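Long-range contact in flavin-dependent monooxygenase, oxygenase subunit HsaA (PDB 2RFQ), which catalyses the FMNH2-dependent o-hydroxylation of the steroid phenol 3-HSA to the catechol 3,4-DHSA during cholesterol breakdown, as the oxygenase of a two-component monooxygenase: residues H95-D106 / H205-M213. Residues are numbered along the deposited sequence; the frame is centred on the assembly and turned at random.
Sequences HLALFSQQAQED and HRVLSFKAM
D106 OD2 accepts from both H205 NE2 and R206 NE. H205 NE2 lies 2.7 Å from D106 OD2, on the syn side of the carboxylate and with the oxygen in the imidazole plane. R206 NE closes a salt bridge to D106 OD2 at 2.8 Å, meeting it from above the carboxylate plane, which stands at 89° to the guanidinium. Q102, extended beyond CG, stacks its amide over one H205 face, planes 10° apart, with CG in a CH-pi contact and NE2 toward the rim, while R206 CG lies over the rim of the opposite face. An alanine in place of H205 would probably take away one of the two donors on D106 OD2 and leave the Q102 amide without the ring it stacks on.

At the start of helix 101-108, S100 OG accepts from A103 N and donates to H205 O (2.8 Å from S100 OG). A water also joins S100 N to H205 O.

The apolar part centres on L208, whose CB sits 3.7 Å from the F99 ring centroid, almost on the normal, a CH-pi contact. With CG anti to the backbone N (chi1 178°), L208 CD2 reaches L98 CB at 3.7 Å. M213, a selenomethionine, meets L98 CD1 through CE and brings SE to 3.5 Å from H95 NE2. That nitrogen shares a water with L208 O, and H95 ND1 is hydrogen-bonded to Y120 OH.

The contact thus joins beta domain to helical domain: salt bridge and hydrogen bonds before strand 207-209, apolar packing from L208 to M213, beside Y120 of the probable FMN site.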
# COMPACT_ATOMS: atom_id res chain seq x y z
N HIS A 95 5.39 21.31 30.56
CA HIS A 95 4.31 20.84 31.46
C HIS A 95 4.44 21.47 32.85
O HIS A 95 3.44 21.95 33.41
CB HIS A 95 4.33 19.30 31.56
CG HIS A 95 3.11 18.72 32.22
ND1 HIS A 95 3.01 17.38 32.51
CD2 HIS A 95 1.95 19.29 32.63
CE1 HIS A 95 1.83 17.14 33.08
NE2 HIS A 95 1.16 18.28 33.15
N LEU A 96 5.66 21.53 33.38
CA LEU A 96 5.83 22.09 34.72
C LEU A 96 5.45 23.57 34.80
O LEU A 96 5.04 24.05 35.85
CB LEU A 96 7.26 21.88 35.23
CG LEU A 96 7.48 22.20 36.72
CD1 LEU A 96 6.62 21.34 37.62
CD2 LEU A 96 8.97 22.08 37.11
N ALA A 97 5.60 24.30 33.70
CA ALA A 97 5.21 25.71 33.63
C ALA A 97 3.73 25.92 33.95
O ALA A 97 3.33 27.04 34.27
CB ALA A 97 5.50 26.25 32.24
N LEU A 98 2.94 24.85 33.82
CA LEU A 98 1.50 24.91 34.05
C LEU A 98 1.14 24.61 35.50
O LEU A 98 0.05 24.97 35.95
CB LEU A 98 0.74 23.96 33.10
CG LEU A 98 1.00 24.11 31.59
CD1 LEU A 98 0.32 22.98 30.82
CD2 LEU A 98 0.48 25.44 31.12
N PHE A 99 2.05 23.96 36.23
CA PHE A 99 1.83 23.70 37.65
C PHE A 99 1.89 25.02 38.43
O PHE A 99 2.33 26.05 37.91
CB PHE A 99 2.88 22.73 38.24
CG PHE A 99 2.64 21.27 37.93
CD1 PHE A 99 2.31 20.36 38.95
CD2 PHE A 99 2.81 20.78 36.63
CE1 PHE A 99 2.15 18.98 38.66
CE2 PHE A 99 2.64 19.41 36.34
CZ PHE A 99 2.32 18.51 37.35
N SER A 100 1.47 24.96 39.69
CA SER A 100 1.53 26.12 40.57
C SER A 100 2.95 26.69 40.61
O SER A 100 3.95 25.95 40.46
CB SER A 100 1.09 25.73 41.98
OG SER A 100 2.06 24.87 42.57
N GLN A 101 3.03 28.00 40.86
CA GLN A 101 4.31 28.65 41.05
C GLN A 101 5.12 27.94 42.14
O GLN A 101 6.35 27.79 42.03
CB GLN A 101 4.10 30.12 41.43
CG GLN A 101 5.38 30.87 41.74
CD GLN A 101 6.21 31.17 40.50
OE1 GLN A 101 5.69 31.29 39.39
NE2 GLN A 101 7.53 31.29 40.70
N GLN A 102 4.44 27.48 43.18
CA GLN A 102 5.12 26.84 44.31
C GLN A 102 5.77 25.53 43.87
O GLN A 102 6.89 25.23 44.26
CB GLN A 102 4.15 26.59 45.46
CG GLN A 102 4.80 26.05 46.72
CD GLN A 102 3.75 25.76 47.81
OE1 GLN A 102 2.59 26.19 47.72
NE2 GLN A 102 4.17 25.04 48.86
N ALA A 103 5.07 24.77 43.02
CA ALA A 103 5.63 23.52 42.49
C ALA A 103 6.88 23.80 41.63
O ALA A 103 7.90 23.11 41.75
CB ALA A 103 4.58 22.78 41.66
N GLN A 104 6.82 24.83 40.80
CA GLN A 104 8.00 25.21 39.99
C GLN A 104 9.16 25.63 40.88
O GLN A 104 10.30 25.29 40.61
CB GLN A 104 7.66 26.35 39.05
CG GLN A 104 6.61 26.01 38.01
CD GLN A 104 6.10 27.25 37.31
OE1 GLN A 104 6.88 28.02 36.75
NE2 GLN A 104 4.78 27.47 37.39
N GLU A 105 8.87 26.38 41.95
CA GLU A 105 9.89 26.75 42.92
C GLU A 105 10.48 25.50 43.59
O GLU A 105 11.70 25.40 43.77
CB GLU A 105 9.31 27.73 43.95
CG GLU A 105 10.29 28.07 45.09
CD GLU A 105 11.41 29.03 44.68
OE1 GLU A 105 11.23 29.81 43.72
OE2 GLU A 105 12.47 29.01 45.35
N ASP A 106 9.63 24.53 43.95
CA ASP A 106 10.12 23.26 44.51
C ASP A 106 11.17 22.59 43.63
O ASP A 106 12.18 22.10 44.12
CB ASP A 106 8.97 22.29 44.76
CG ASP A 106 8.06 22.72 45.90
OD1 ASP A 106 8.41 23.62 46.68
OD2 ASP A 106 6.97 22.12 46.00
N HIS A 205 -0.43 21.34 45.94
CA HIS A 205 0.21 22.25 44.98
C HIS A 205 1.06 21.54 43.93
O HIS A 205 1.41 22.13 42.92
CB HIS A 205 1.01 23.36 45.70
CG HIS A 205 2.31 22.90 46.27
ND1 HIS A 205 2.42 22.34 47.53
CD2 HIS A 205 3.57 22.94 45.77
CE1 HIS A 205 3.68 22.04 47.77
NE2 HIS A 205 4.40 22.40 46.72
N ARG A 206 1.36 20.27 44.18
CA ARG A 206 2.17 19.47 43.26
C ARG A 206 1.33 18.52 42.39
O ARG A 206 1.84 17.55 41.82
CB ARG A 206 3.21 18.67 44.06
CG ARG A 206 4.31 19.54 44.65
CD ARG A 206 5.42 18.64 45.17
NE ARG A 206 6.37 19.37 46.00
CZ ARG A 206 7.15 18.77 46.90
NH1 ARG A 206 7.07 17.45 47.09
NH2 ARG A 206 8.00 19.49 47.63
N VAL A 207 0.04 18.82 42.26
CA VAL A 207 -0.85 18.00 41.44
C VAL A 207 -1.62 18.87 40.45
O VAL A 207 -2.15 19.92 40.83
CB VAL A 207 -1.83 17.18 42.33
CG1 VAL A 207 -2.78 16.34 41.46
CG2 VAL A 207 -1.03 16.30 43.26
N LEU A 208 -1.64 18.47 39.18
CA LEU A 208 -2.28 19.29 38.15
C LEU A 208 -3.24 18.48 37.30
O LEU A 208 -2.85 17.47 36.71
CB LEU A 208 -1.23 19.91 37.23
CG LEU A 208 -1.75 20.78 36.07
CD1 LEU A 208 -2.53 22.00 36.55
CD2 LEU A 208 -0.57 21.24 35.21
N SER A 209 -4.49 18.93 37.23
CA SER A 209 -5.50 18.23 36.44
C SER A 209 -5.35 18.54 34.94
O SER A 209 -5.17 19.69 34.57
CB SER A 209 -6.89 18.67 36.90
OG SER A 209 -7.86 18.17 35.99
N PHE A 210 -5.43 17.53 34.10
CA PHE A 210 -5.47 17.79 32.66
C PHE A 210 -6.69 18.62 32.23
O PHE A 210 -6.61 19.38 31.26
CB PHE A 210 -5.39 16.49 31.88
CG PHE A 210 -4.03 15.86 31.92
CD1 PHE A 210 -3.01 16.33 31.09
CD2 PHE A 210 -3.77 14.84 32.82
CE1 PHE A 210 -1.74 15.74 31.13
CE2 PHE A 210 -2.50 14.25 32.86
CZ PHE A 210 -1.49 14.70 32.02
N LYS A 211 -7.81 18.48 32.94
CA LYS A 211 -9.00 19.32 32.67
C LYS A 211 -8.72 20.80 32.91
O LYS A 211 -9.16 21.65 32.14
CB LYS A 211 -10.21 18.84 33.49
CG LYS A 211 -11.56 19.43 33.04
CD LYS A 211 -11.84 19.10 31.57
CE LYS A 211 -13.28 19.41 31.17
NZ LYS A 211 -13.44 19.41 29.67
N ALA A 212 -7.99 21.11 33.99
CA ALA A 212 -7.60 22.49 34.30
C ALA A 212 -6.72 23.04 33.19
O ALA A 212 -6.83 24.21 32.82
CB ALA A 212 -6.85 22.56 35.62
N MSE A 213 -5.85 22.19 32.67
CA MSE A 213 -5.01 22.60 31.56
C MSE A 213 -5.86 22.95 30.35
O MSE A 213 -5.70 24.04 29.77
CB MSE A 213 -4.00 21.50 31.23
CG MSE A 213 -2.90 21.41 32.26
SE MSE A 213 -1.86 19.76 32.05
CE MSE A 213 -1.48 19.86 30.10
O HOH W 1 -1.36 17.19 34.33
O HOH W 2 0.02 22.66 40.50